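Local coordinates for protein putative exotoxin (superantigen) (Streptococcus pyogenes, PDB 1TY0) that probably acts as a superantigen toxin that can use a common surface for T-cell receptor binding and dimerization, at residues S2-E5 with N6-V10; S180-R183 with S184-F187; T92-V95 with N96-E100. All blocks are in the same frame, centred on the assembly; numbering follows the deposited sequence.

The three contacts are local, each within one continuous run of residues. Contacts 1 and 2 both concern the starts of helices. Contact 1 is the first turn of helix 5-18, and contact 2 is the capped start of helix 183-187. Their centres are about 18 Å apart, with nearest atoms about 6 Å apart. Further along, helix 5-18 packs against contact 2 through Leu14, Ala17 and Tyr18. Contact 3 is at the exit of strand 84-93, on the opposite side of the chain's centre. Its centre is about 42 Å from that of contact 1 and about 30 Å from that of contact 2. All three lie away from the zinc-binding residues His169, His203 and Asp205.

Contact 1: residues S2-E5 with N6-V10; sequences SDSE and NIKDV
The first turn of helix 5-18 brings Ser4 and Glu5 against Ile7, Lys8 and Asp9. Ser4 takes the N-cap position, but its hydroxyl makes no capping bond. Its carbonyl starts the helical pattern: Lys8 N donates to Ser4 O at 3.3 Å. The Lys8 chain runs back toward the N-terminus and bends at its last torsion (chi4 59°). This brings NZ round to 2.7 Å from Ser4 OG, and NZ also reaches Ser4 O in a weak hydrogen bond. The CG2 methyl of Ile7 presses on the same carbonyl, 3.0 Å from Ser4 O. Just before the helix, Ser2 OG accepts from Ser4 N at 3.0 Å, forming an ST turn. A water accepts from Ile7 N and donates to Asp3 O, so it links this loop to the helix. The next helical bond runs from Asp9 N to Glu5 O at 3.2 Å. Asp9 OD2 also folds back to 2.9 Å from Glu5 O, where two acceptors face each other. The Glu5 and Asp9 carboxylates are turned 80° apart, with Glu5 OE2 4.0 Å from Asp9 OD2. These close oxygens may raise the proton affinity of Asp9, though the nearby helix N-terminus would work the other way. The Lys8 ammonium lies by two Ser4 oxygens, consistent with a modest electrostatic hold on the start of the helix.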
# COMPACT_ATOMS: atom_id res chain seq x y z
N SER A 2 10.50 -7.98 31.19
CA SER A 2 11.40 -8.13 30.05
C SER A 2 12.34 -6.95 29.79
O SER A 2 12.10 -5.84 30.26
CB SER A 2 10.58 -8.40 28.78
OG SER A 2 11.40 -8.38 27.62
N ASP A 3 13.42 -7.20 29.05
CA ASP A 3 14.38 -6.16 28.68
C ASP A 3 14.39 -5.99 27.17
O ASP A 3 15.05 -5.09 26.64
CB ASP A 3 15.79 -6.51 29.15
CG ASP A 3 16.01 -6.23 30.63
OD1 ASP A 3 15.32 -5.35 31.18
OD2 ASP A 3 16.89 -6.88 31.23
N SER A 4 13.68 -6.86 26.47
CA SER A 4 13.63 -6.79 25.01
C SER A 4 12.24 -6.42 24.50
O SER A 4 11.97 -6.49 23.30
CB SER A 4 14.06 -8.13 24.41
OG SER A 4 13.24 -9.19 24.88
N GLU A 5 11.36 -6.02 25.41
CA GLU A 5 10.00 -5.65 25.04
C GLU A 5 9.96 -4.43 24.13
O GLU A 5 9.14 -4.35 23.21
CB GLU A 5 9.16 -5.36 26.29
CG GLU A 5 7.70 -5.10 25.98
CD GLU A 5 6.92 -4.62 27.19
OE1 GLU A 5 6.99 -5.28 28.24
OE2 GLU A 5 6.25 -3.57 27.08
N ASN A 6 10.85 -3.47 24.37
CA ASN A 6 10.88 -2.27 23.56
C ASN A 6 11.30 -2.54 22.12
O ASN A 6 10.65 -2.07 21.18
CB ASN A 6 11.81 -1.22 24.16
CG ASN A 6 11.82 0.06 23.35
OD1 ASN A 6 10.78 0.70 23.16
ND2 ASN A 6 12.99 0.44 22.86
N ILE A 7 12.39 -3.29 21.92
CA ILE A 7 12.82 -3.56 20.55
C ILE A 7 11.74 -4.31 19.79
O ILE A 7 11.61 -4.16 18.58
CB ILE A 7 14.15 -4.37 20.51
CG1 ILE A 7 14.59 -4.53 19.05
CG2 ILE A 7 13.96 -5.73 21.16
CD1 ILE A 7 14.83 -3.21 18.34
N LYS A 8 10.95 -5.12 20.49
CA LYS A 8 9.87 -5.85 19.83
C LYS A 8 8.81 -4.88 19.31
O LYS A 8 8.33 -5.02 18.18
CB LYS A 8 9.23 -6.85 20.79
CG LYS A 8 10.13 -8.03 21.15
CD LYS A 8 9.39 -9.03 22.03
CE LYS A 8 10.25 -10.27 22.29
NZ LYS A 8 11.52 -9.92 22.96
N ASP A 9 8.45 -3.90 20.13
CA ASP A 9 7.46 -2.91 19.75
C ASP A 9 7.98 -2.05 18.60
O ASP A 9 7.22 -1.64 17.72
CB ASP A 9 7.10 -2.01 20.94
CG ASP A 9 6.50 -2.80 22.09
OD1 ASP A 9 5.65 -3.67 21.83
OD2 ASP A 9 6.89 -2.53 23.25
N VAL A 10 9.28 -1.77 18.62
CA VAL A 10 9.91 -0.98 17.57
C VAL A 10 9.81 -1.75 16.25
O VAL A 10 9.47 -1.19 15.21
CB VAL A 10 11.40 -0.71 17.90
CG1 VAL A 10 12.12 -0.12 16.70
CG2 VAL A 10 11.50 0.23 19.10
O HOH W 1 14.40 -3.82 24.00

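Contact 2: residues S180-R183 with S184-F187; sequences SSTR and SDIF
Thr182 and Asp185 reach across to each other and form a capping box at the start of helix 183-187. The Thr182 hydroxyl lies between its own backbone N and carbonyl carbon (chi1 62°), which turns OG1 toward the first turn. There it accepts from Asp185 N at 3.1 Å. The return bond runs from Thr182 N to Asp185 OD2, also 3.1 Å and nearly straight. It meets the anti side of that oxygen, 34° out of the carboxylate plane. The helical bonds begin here too: Ile186 N donates to Thr182 O at 3.0 Å, and Phe187 N to Arg183 O at 2.8 Å.

Arg183 and Phe187 lie side by side and point the same way. The aliphatic part of the arginine does the touching: CB and CG are each 3.8 Å from Phe187 CE2. The CH-pi contact of CB is off-centre on the ring. Arg183 O sits over one face of the ring, 3.1 Å from Phe187 CG. The guanidinium plane is within 12° of the ring plane, but the group lies beyond the ring and does not stack on it. Ser181 CB rests against Ile186 CG1 at 3.7 Å, on the buried side of the turn.

Around this turn, helix 5-18 takes up Ile186 through Leu14, Ala17 and Tyr18, and the Tyr18 ring meets Phe187 edge to face. The Arg183 guanidinium bonds to the carbonyls of Tyr16 and Ala17, and to that of Glu19 of the second subunit. Ser184 OG bonds to Tyr88 OH of strand 84-93, tying the short helix to the OB-fold sheet.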
# COMPACT_ATOMS: atom_id res chain seq x y z
N SER A 180 6.00 4.32 19.04
CA SER A 180 4.94 5.28 18.72
C SER A 180 5.01 5.85 17.30
O SER A 180 4.10 6.55 16.87
CB SER A 180 5.00 6.46 19.70
OG SER A 180 4.72 6.06 21.03
N SER A 181 6.09 5.56 16.59
CA SER A 181 6.29 6.07 15.23
C SER A 181 5.21 5.75 14.20
O SER A 181 4.82 4.59 14.05
CB SER A 181 7.64 5.58 14.68
OG SER A 181 8.72 6.01 15.49
N THR A 182 4.75 6.78 13.50
CA THR A 182 3.75 6.65 12.44
C THR A 182 4.52 6.54 11.13
O THR A 182 5.74 6.73 11.12
CB THR A 182 2.86 7.91 12.32
OG1 THR A 182 3.68 9.04 11.97
CG2 THR A 182 2.15 8.19 13.63
N ARG A 183 3.84 6.25 10.03
CA ARG A 183 4.53 6.15 8.75
C ARG A 183 5.15 7.50 8.41
O ARG A 183 6.26 7.56 7.89
CB ARG A 183 3.57 5.71 7.64
CG ARG A 183 3.50 4.20 7.50
CD ARG A 183 2.46 3.76 6.48
NE ARG A 183 2.48 2.31 6.33
CZ ARG A 183 1.45 1.58 5.91
NH1 ARG A 183 0.30 2.17 5.59
NH2 ARG A 183 1.57 0.27 5.81
N SER A 184 4.44 8.58 8.72
CA SER A 184 4.96 9.92 8.47
C SER A 184 6.29 10.10 9.20
O SER A 184 7.26 10.59 8.63
CB SER A 184 3.97 10.98 8.94
OG SER A 184 4.49 12.28 8.71
N ASP A 185 6.32 9.72 10.48
CA ASP A 185 7.55 9.86 11.27
C ASP A 185 8.71 9.08 10.67
O ASP A 185 9.82 9.61 10.55
CB ASP A 185 7.35 9.35 12.71
CG ASP A 185 6.35 10.16 13.50
OD1 ASP A 185 6.26 11.39 13.28
OD2 ASP A 185 5.67 9.57 14.36
N ILE A 186 8.44 7.84 10.28
CA ILE A 186 9.47 6.96 9.72
C ILE A 186 9.92 7.32 8.32
O ILE A 186 11.09 7.16 7.97
CB ILE A 186 8.98 5.48 9.74
CG1 ILE A 186 8.79 5.02 11.19
CG2 ILE A 186 9.99 4.58 9.04
CD1 ILE A 186 8.02 3.73 11.33
N PHE A 187 9.00 7.83 7.50
CA PHE A 187 9.33 8.19 6.13
C PHE A 187 9.90 9.60 5.96
O PHE A 187 10.44 9.93 4.91
CB PHE A 187 8.09 8.06 5.23
CG PHE A 187 7.50 6.68 5.17
CD1 PHE A 187 8.22 5.56 5.59
CD2 PHE A 187 6.22 6.50 4.64
CE1 PHE A 187 7.66 4.28 5.49
CE2 PHE A 187 5.66 5.22 4.54
CZ PHE A 187 6.38 4.11 4.96

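Contact 3: residues T92-V95 with N96-E100; sequences TPSV and NSNSE
Ser94 and Asn98 are joined by a side-chain hydrogen bond that bridges the start of the loop that follows strand 84-93 of the OB-fold sheet. Strand 84-93 ends just before Ser94. The loop then leads to strand 105-110, the first strand of the beta-grasp sheet.

Among the polar contacts, Asn98 ND2 donates to Ser94 OG at 2.9 Å. The serine hydroxyl stands opposite its backbone N (chi1 -179°), which carries OG out to the asparagine. Asn98 has a left-handed backbone conformation (positive phi and psi), and its CG stands anti to the carbonyl carbon; from there the amide reaches Ser94. Asn71 of strand 69-74 completes the set: its ND2 donates to Asn98 OD1, and its OD1 makes a weak bond with Ser94 OG. Both ends of the Asn98 amide are thus engaged. Within the loop, Ser97 OG and Ser99 OG are hydrogen-bonded at 2.9 Å; either could donate.

Backbone bonds hold the end of the strand: Thr92 pairs with Asn71 and Ser94 with Lys69, which extends the sheet pairing to the start of the loop.

Nonpolar packing joins the strand end and the loop to strand 128-130: Pro93 and Val95 touch Ile128.

In the bond between Asn98 ND2 and Ser94 OG, the hydroxyl oxygen lies only 3° out of the amide plane, and the N-H...O angle is 174°.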
# COMPACT_ATOMS: atom_id res chain seq x y z
N THR A 92 12.94 11.64 -9.10
CA THR A 92 14.18 11.62 -9.87
C THR A 92 13.94 12.04 -11.32
O THR A 92 12.84 11.92 -11.85
CB THR A 92 14.81 10.21 -9.92
OG1 THR A 92 13.83 9.26 -10.38
CG2 THR A 92 15.33 9.80 -8.55
N PRO A 93 14.98 12.56 -11.97
CA PRO A 93 14.83 12.98 -13.36
C PRO A 93 14.60 11.75 -14.23
O PRO A 93 15.25 10.72 -14.03
CB PRO A 93 16.18 13.64 -13.68
CG PRO A 93 16.66 14.10 -12.34
CD PRO A 93 16.30 12.95 -11.44
N SER A 94 13.66 11.84 -15.17
CA SER A 94 13.41 10.73 -16.08
C SER A 94 14.26 11.08 -17.30
O SER A 94 13.95 12.03 -18.01
CB SER A 94 11.93 10.68 -16.48
OG SER A 94 11.68 9.59 -17.35
N VAL A 95 15.33 10.32 -17.53
CA VAL A 95 16.23 10.63 -18.64
C VAL A 95 16.24 9.65 -19.81
O VAL A 95 16.97 9.85 -20.78
CB VAL A 95 17.68 10.79 -18.13
CG1 VAL A 95 17.74 11.94 -17.13
CG2 VAL A 95 18.15 9.50 -17.47
N ASN A 96 15.44 8.59 -19.72
CA ASN A 96 15.37 7.63 -20.82
C ASN A 96 14.15 6.73 -20.72
O ASN A 96 13.17 7.08 -20.05
CB ASN A 96 16.66 6.79 -20.89
CG ASN A 96 16.91 5.96 -19.64
OD1 ASN A 96 17.94 5.29 -19.53
ND2 ASN A 96 15.97 5.98 -18.71
N SER A 97 14.20 5.59 -21.39
CA SER A 97 13.08 4.65 -21.40
C SER A 97 12.81 4.00 -20.04
O SER A 97 11.86 3.23 -19.89
CB SER A 97 13.33 3.56 -22.45
OG SER A 97 14.54 2.87 -22.19
N ASN A 98 13.65 4.31 -19.06
CA ASN A 98 13.50 3.76 -17.72
C ASN A 98 13.32 2.25 -17.77
O ASN A 98 12.36 1.70 -17.21
CB ASN A 98 12.30 4.41 -17.02
CG ASN A 98 12.46 5.90 -16.85
OD1 ASN A 98 13.43 6.37 -16.24
ND2 ASN A 98 11.52 6.67 -17.40
N SER A 99 14.25 1.57 -18.44
CA SER A 99 14.20 0.12 -18.58
C SER A 99 15.60 -0.46 -18.39
O SER A 99 16.01 -1.36 -19.13
CB SER A 99 13.67 -0.25 -19.96
OG SER A 99 14.53 0.24 -20.97
N GLU A 100 16.31 0.06 -17.40
CA GLU A 100 17.66 -0.41 -17.10
C GLU A 100 17.62 -1.84 -16.58
O GLU A 100 16.71 -2.23 -15.85
CB GLU A 100 18.31 0.49 -16.05
CG GLU A 100 18.43 1.94 -16.48
CD GLU A 100 19.27 2.11 -17.73
OE1 GLU A 100 20.47 1.77 -17.68
OE2 GLU A 100 18.73 2.58 -18.75